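Local coordinates for fiber protein (Raptor siadenovirus a, PDB 5FJL) that forms the trimeric adenovirus fibre, the capsid spike that probably attaches the virus to its host cell, of which this chain is the head domain, at residues L118-T123 with V127-C132; M134-D139 with P144-L149. All blocks are in the same frame, centred on the assembly; numbering follows the deposited sequence. Where two conformers were deposited one is given.

Contact 1: L118-T123 with V127-C132; sequences LCIFIT and VYRELC
A beta hairpin of the fibre-head sheet brings Phe121 against Tyr128, Glu130 and Cys132, its two strands running antiparallel at 162° with axes 4.6 Å apart at closest approach. Two hydrogen-bonded pairs, Cys119 with Glu130 and Phe121 with Tyr128, supply four backbone bonds; that from Phe121 N to Tyr128 O measures 2.8 Å.

On the face carrying Cys119, Phe121, Tyr128 and Glu130, the Phe121 ring is met by two side chains of the other strand. In the conformer described, one of two, Cys132 SG lies at the ring edge, 5.0 Å from the Phe121 centroid and 87° off its normal, a sulfur-aromatic contact. The side chains of Glu130 and Phe121 cross at about a right angle: Glu130 CG stands between the backbone N and the carbonyl carbon (chi1 50°), which swings the extended chain over to Phe121, and OE2 comes 3.7 Å from Phe121 CE1. That carboxylate is held by a salt bridge to Arg150 of the same chain, which also makes a cation-pi contact with Phe121, so ring and acid share one cation. Tyr128 directs its hydroxyl to Glu156, while its CE2 edge touches the Thr123 methyl.

The other face presents Leu118, Ile120, Ile122, Val127 and Arg129. Ile120 and Val127 lie side by side, pointing the same way, with CG2 of the first 3.7 Å from CG1 of the second, and Val127 CG2 is 3.8 Å from Ile122 CD1. Arg129, extended as far as NE, bonds through NE and NH2 to Arg150 O and Asp98 O, both of the second subunit, joining the hairpin to the trimer interface. Beneath this polar end, in one of two conformers, Leu118 CD2 covers one guanidinium face near its rim, 3.8 Å from Arg129 NH2.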
loop_
_atom_site.group_PDB
_atom_site.type_symbol
_atom_site.label_atom_id
_atom_site.label_comp_id
_atom_site.label_asym_id
_atom_site.label_seq_id
_atom_site.Cartn_x
_atom_site.Cartn_y
_atom_site.Cartn_z
ATOM N N LEU A 118 -3.828 5.211 5.763
ATOM C CA LEU A 118 -5.108 5.907 5.772
ATOM C C LEU A 118 -4.983 7.073 6.750
ATOM O O LEU A 118 -4.738 6.837 7.940
ATOM C CB LEU A 118 -6.233 4.980 6.244
ATOM C CG LEU A 118 -7.558 5.726 6.488
ATOM C CD1 LEU A 118 -8.048 6.365 5.210
ATOM C CD2 LEU A 118 -8.582 4.789 7.073
ATOM N N CYS A 119 -5.108 8.283 6.250
ATOM C CA CYS A 119 -4.984 9.510 7.053
ATOM C C CYS A 119 -6.238 10.316 6.967
ATOM O O CYS A 119 -6.980 10.312 5.964
ATOM C CB CYS A 119 -3.838 10.368 6.570
ATOM S SG CYS A 119 -2.239 9.523 6.817
ATOM N N ILE A 120 -6.475 11.098 8.029
ATOM C CA ILE A 120 -7.555 12.061 8.088
ATOM C C ILE A 120 -6.922 13.418 8.314
ATOM O O ILE A 120 -6.173 13.595 9.267
ATOM C CB ILE A 120 -8.574 11.740 9.195
ATOM C CG1 ILE A 120 -9.252 10.376 8.938
ATOM C CG2 ILE A 120 -9.623 12.831 9.292
ATOM C CD1 ILE A 120 -9.942 9.822 10.153
ATOM N N PHE A 121 -7.186 14.355 7.416
ATOM C CA PHE A 121 -6.713 15.732 7.533
ATOM C C PHE A 121 -7.869 16.612 7.931
ATOM O O PHE A 121 -8.892 16.623 7.263
ATOM C CB PHE A 121 -6.085 16.249 6.215
ATOM C CG PHE A 121 -4.861 15.469 5.805
ATOM C CD1 PHE A 121 -4.970 14.339 4.994
ATOM C CD2 PHE A 121 -3.592 15.857 6.216
ATOM C CE1 PHE A 121 -3.849 13.612 4.645
ATOM C CE2 PHE A 121 -2.473 15.121 5.844
ATOM C CZ PHE A 121 -2.615 13.988 5.080
ATOM N N ILE A 122 -7.694 17.316 9.044
ATOM C CA ILE A 122 -8.684 18.275 9.544
ATOM C C ILE A 122 -8.193 19.672 9.232
ATOM O O ILE A 122 -7.094 20.058 9.644
ATOM C CB ILE A 122 -8.872 18.135 11.068
ATOM C CG1 ILE A 122 -9.152 16.687 11.471
ATOM C CG2 ILE A 122 -9.925 19.110 11.559
ATOM C CD1 ILE A 122 -10.407 16.112 10.946
ATOM N N THR A 123 -9.001 20.430 8.482
ATOM C CA THR A 123 -8.764 21.841 8.265
ATOM C C THR A 123 -9.888 22.607 8.989
ATOM O O THR A 123 -10.817 21.996 9.525
ATOM C CB THR A 123 -8.726 22.207 6.780
ATOM O OG1 THR A 123 -10.009 22.021 6.219
ATOM C CG2 THR A 123 -7.676 21.339 6.020
ATOM N N VAL A 127 -12.881 18.012 6.342
ATOM C CA VAL A 127 -12.290 16.775 6.790
ATOM C C VAL A 127 -11.993 15.984 5.533
ATOM O O VAL A 127 -12.913 15.702 4.730
ATOM C CB VAL A 127 -13.214 15.966 7.688
ATOM C CG1 VAL A 127 -12.574 14.635 8.094
ATOM C CG2 VAL A 127 -13.535 16.749 8.945
ATOM N N TYR A 128 -10.732 15.606 5.350
ATOM C CA TYR A 128 -10.297 14.848 4.173
ATOM C C TYR A 128 -9.800 13.497 4.665
ATOM O O TYR A 128 -8.818 13.408 5.392
ATOM C CB TYR A 128 -9.179 15.572 3.446
ATOM C CG TYR A 128 -9.582 16.901 2.891
ATOM C CD1 TYR A 128 -10.480 16.975 1.835
ATOM C CD2 TYR A 128 -9.091 18.085 3.414
ATOM C CE1 TYR A 128 -10.901 18.198 1.349
ATOM C CE2 TYR A 128 -9.472 19.312 2.905
ATOM C CZ TYR A 128 -10.376 19.344 1.859
ATOM O OH TYR A 128 -10.782 20.548 1.319
ATOM N N ARG A 129 -10.422 12.441 4.197
ATOM C CA ARG A 129 -10.060 11.084 4.519
ATOM C C ARG A 129 -9.483 10.473 3.280
ATOM O O ARG A 129 -10.165 10.435 2.252
ATOM C CB ARG A 129 -11.302 10.334 4.979
ATOM C CG ARG A 129 -11.135 8.912 5.373
ATOM C CD ARG A 129 -12.530 8.313 5.676
ATOM N NE ARG A 129 -12.432 6.943 6.065
ATOM C CZ ARG A 129 -12.330 6.504 7.299
ATOM N NH1 ARG A 129 -12.279 7.360 8.330
ATOM N NH2 ARG A 129 -12.319 5.214 7.553
ATOM N N GLU A 130 -8.254 9.998 3.346
ATOM C CA GLU A 130 -7.549 9.588 2.120
ATOM C C GLU A 130 -6.436 8.627 2.367
ATOM O O GLU A 130 -5.825 8.600 3.415
ATOM C CB GLU A 130 -7.002 10.756 1.356
ATOM C CG GLU A 130 -6.205 11.707 2.156
ATOM C CD GLU A 130 -5.868 13.029 1.401
ATOM O OE1 GLU A 130 -6.683 13.940 1.188
ATOM O OE2 GLU A 130 -4.704 13.138 1.092
ATOM N N LEU A 131 -6.138 7.812 1.338
ATOM C CA LEU A 131 -4.924 7.010 1.341
ATOM C C LEU A 131 -3.783 7.898 0.869
ATOM O O LEU A 131 -3.915 8.675 -0.067
ATOM C CB LEU A 131 -5.021 5.697 0.495
ATOM C CG LEU A 131 -5.704 4.485 1.186
ATOM C CD1 LEU A 131 -7.200 4.729 1.368
ATOM C CD2 LEU A 131 -5.472 3.191 0.421
ATOM N N CYS A 132 -2.661 7.725 1.542
ATOM C CA CYS A 132 -1.422 8.503 1.292
ATOM C C CYS A 132 -0.262 7.561 1.347
ATOM O O CYS A 132 -0.417 6.426 1.815
ATOM C CB CYS A 132 -1.172 9.558 2.386
ATOM S SG CYS A 132 -2.478 10.777 2.593
#

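Contact 2: M134-D139 with P144-L149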
loop_
_atom_site.group_PDB
_atom_site.type_symbol
_atom_site.label_atom_id
_atom_site.label_comp_id
_atom_site.label_asym_id
_atom_site.label_seq_id
_atom_site.Cartn_x
_atom_site.Cartn_y
_atom_site.Cartn_z
ATOM N N MET A 134 3.677 7.320 2.996
ATOM C CA MET A 134 4.634 7.984 3.891
ATOM C C MET A 134 5.912 7.242 3.979
ATOM O O MET A 134 5.985 6.038 3.773
ATOM C CB MET A 134 4.025 8.309 5.177
ATOM C CG MET A 134 3.482 7.193 5.921
ATOM S SD MET A 134 2.676 7.724 7.480
ATOM C CE MET A 134 1.359 8.815 7.055
ATOM N N GLN A 135 6.976 7.987 4.269
ATOM C CA GLN A 135 8.310 7.427 4.225
ATOM C C GLN A 135 9.208 8.173 5.193
ATOM O O GLN A 135 9.146 9.389 5.241
ATOM C CB GLN A 135 8.861 7.604 2.795
ATOM C CG GLN A 135 10.178 6.998 2.514
ATOM C CD GLN A 135 10.468 6.938 1.023
ATOM O OE1 GLN A 135 9.720 7.481 0.199
ATOM N NE2 GLN A 135 11.475 6.195 0.692
ATOM N N PHE A 136 10.030 7.462 5.934
ATOM C CA PHE A 136 11.041 8.087 6.821
ATOM C C PHE A 136 12.311 8.254 5.983
ATOM O O PHE A 136 12.813 7.295 5.373
ATOM C CB PHE A 136 11.302 7.228 8.039
ATOM C CG PHE A 136 10.214 7.263 9.064
ATOM C CD1 PHE A 136 10.207 8.238 10.053
ATOM C CD2 PHE A 136 9.189 6.312 9.060
ATOM C CE1 PHE A 136 9.225 8.275 11.021
ATOM C CE2 PHE A 136 8.209 6.340 10.016
ATOM C CZ PHE A 136 8.220 7.301 11.014
ATOM N N LEU A 137 12.850 9.460 6.008
ATOM C CA LEU A 137 14.066 9.816 5.239
ATOM C C LEU A 137 14.985 10.624 6.155
ATOM O O LEU A 137 14.535 11.220 7.112
ATOM C CB LEU A 137 13.698 10.644 4.026
ATOM C CG LEU A 137 12.856 9.989 2.937
ATOM C CD1 LEU A 137 12.508 11.024 1.877
ATOM C CD2 LEU A 137 13.577 8.806 2.310
ATOM N N THR A 138 16.273 10.609 5.867
ATOM C CA THR A 138 17.233 11.458 6.587
ATOM C C THR A 138 17.779 12.464 5.606
ATOM O O THR A 138 18.210 12.120 4.516
ATOM C CB THR A 138 18.377 10.635 7.140
ATOM O OG1 THR A 138 17.876 9.590 7.938
ATOM C CG2 THR A 138 19.329 11.478 8.007
ATOM N N ASP A 139 17.762 13.726 6.019
ATOM C CA ASP A 139 18.286 14.851 5.229
ATOM C C ASP A 139 19.797 14.671 5.076
ATOM O O ASP A 139 20.438 14.027 5.907
ATOM C CB ASP A 139 17.934 16.135 5.990
ATOM C CG ASP A 139 18.049 17.423 5.164
ATOM O OD1 ASP A 139 19.108 17.667 4.519
ATOM O OD2 ASP A 139 17.096 18.221 5.179
ATOM N N PRO A 144 16.304 13.829 10.762
ATOM C CA PRO A 144 15.242 12.842 10.414
ATOM C C PRO A 144 13.955 13.543 10.006
ATOM O O PRO A 144 13.536 14.529 10.626
ATOM C CB PRO A 144 15.032 12.038 11.709
ATOM C CG PRO A 144 15.623 12.872 12.788
ATOM C CD PRO A 144 16.527 13.893 12.218
ATOM N N PHE A 145 13.313 13.012 8.955
ATOM C CA PHE A 145 12.018 13.482 8.511
ATOM C C PHE A 145 11.055 12.314 8.305
ATOM O O PHE A 145 11.470 11.210 7.943
ATOM C CB PHE A 145 12.121 14.173 7.151
ATOM C CG PHE A 145 12.602 15.597 7.222
ATOM C CD1 PHE A 145 13.943 15.854 7.231
ATOM C CD2 PHE A 145 11.714 16.650 7.250
ATOM C CE1 PHE A 145 14.393 17.177 7.281
ATOM C CE2 PHE A 145 12.144 17.965 7.301
ATOM C CZ PHE A 145 13.491 18.208 7.313
ATOM N N LEU A 146 9.793 12.602 8.552
ATOM C CA LEU A 146 8.682 11.789 8.002
ATOM C C LEU A 146 8.048 12.571 6.879
ATOM O O LEU A 146 7.660 13.728 7.051
ATOM C CB LEU A 146 7.663 11.499 9.103
ATOM C CG LEU A 146 6.410 10.699 8.675
ATOM C CD1 LEU A 146 6.769 9.370 8.026
ATOM C CD2 LEU A 146 5.474 10.466 9.861
ATOM N N VAL A 147 7.964 11.969 5.700
ATOM C CA VAL A 147 7.442 12.617 4.511
ATOM C C VAL A 147 6.118 11.972 4.165
ATOM O O VAL A 147 6.015 10.735 4.230
ATOM C CB VAL A 147 8.410 12.433 3.328
ATOM C CG1 VAL A 147 7.859 13.065 2.057
ATOM C CG2 VAL A 147 9.794 12.984 3.702
ATOM N N VAL A 148 5.127 12.796 3.836
ATOM C CA VAL A 148 3.802 12.295 3.468
ATOM C C VAL A 148 3.510 12.785 2.073
ATOM O O VAL A 148 3.605 13.990 1.800
ATOM C CB VAL A 148 2.717 12.791 4.422
ATOM C CG1 VAL A 148 1.349 12.202 4.093
ATOM C CG2 VAL A 148 3.072 12.481 5.874
ATOM N N LEU A 149 3.153 11.862 1.175
ATOM C CA LEU A 149 2.794 12.213 -0.196
ATOM C C LEU A 149 1.325 11.986 -0.419
ATOM O O LEU A 149 0.784 10.945 -0.054
ATOM C CB LEU A 149 3.568 11.396 -1.203
ATOM C CG LEU A 149 5.081 11.448 -1.112
ATOM C CD1 LEU A 149 5.669 10.640 -2.271
ATOM C CD2 LEU A 149 5.585 12.870 -1.231
#
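Leu146 CD1 sits over the centre of the Phe136 ring, 3.8 Å from the centroid and only 6° off the normal, which identifies a CH-pi contact made by a single methyl. Leu146 CG is anti to the backbone N (chi1 178°), and from there CD1 reaches back across the strand gap to the ring; the same methyl also lies 4.1 Å from Met134 CB. On this face Met134 CE continues the apolar row to Val148 CG2.

The reverse face carries Leu137 CD1 against Val147 CG2 at 3.8 Å, with the two side chains crossing at a slant. At the turn end, Asp139 runs alongside Phe145 and brings OD2 within 3.6 Å of Phe145 CE1. The carboxylate is fixed by other partners: OD1 accepts from the backbone N of Asp141 and of Asn76 of the third subunit, and OD2 from Gly77 N of that subunit. Three N-H groups thus grip this buried acid, which probably favours its ionised form.

These positions are set by the backbone pairs Gln135 with Val147 and Leu137 with Phe145, joined by four hydrogen bonds; Phe145 N to Leu137 O spans 2.8 Å. Further out, Phe169 meets the Phe136 ring edge-to-face, Ile102 packs on Leu146, and Gln135 NE2 is bonded to Thr112 O. Strand 99-103 pairs with the far edge of 144-149, where Leu146 and Val148 bond through their backbones to Ile102 and Leu100. With the strands antiparallel at 152° and 4.7 Å apart at their nearest, the arrangement is that of a twisted beta hairpin built into the antiparallel sheet of the fibre head.

Strand 127-138 serves both hairpins in succession: its first half pairs with 118-123 in contact 1 and its second half with 144-149 in contact 2, the centres lying about 18 Å apart. The two meet near Cys132 to Met134, where strand 127-138 is flanked by both partner strands. There Cys132 CB approaches Leu149 O to 3.4 Å, and Cys119 SG packs on Met134 CE at 3.7 Å, linking their side-chain layers. The trimer draws on both as well: Leu118 of contact 1 packs on Leu149 of the second subunit, and Leu149 of contact 2 on Leu118 of the third, so each interface combines elements of the two contacts.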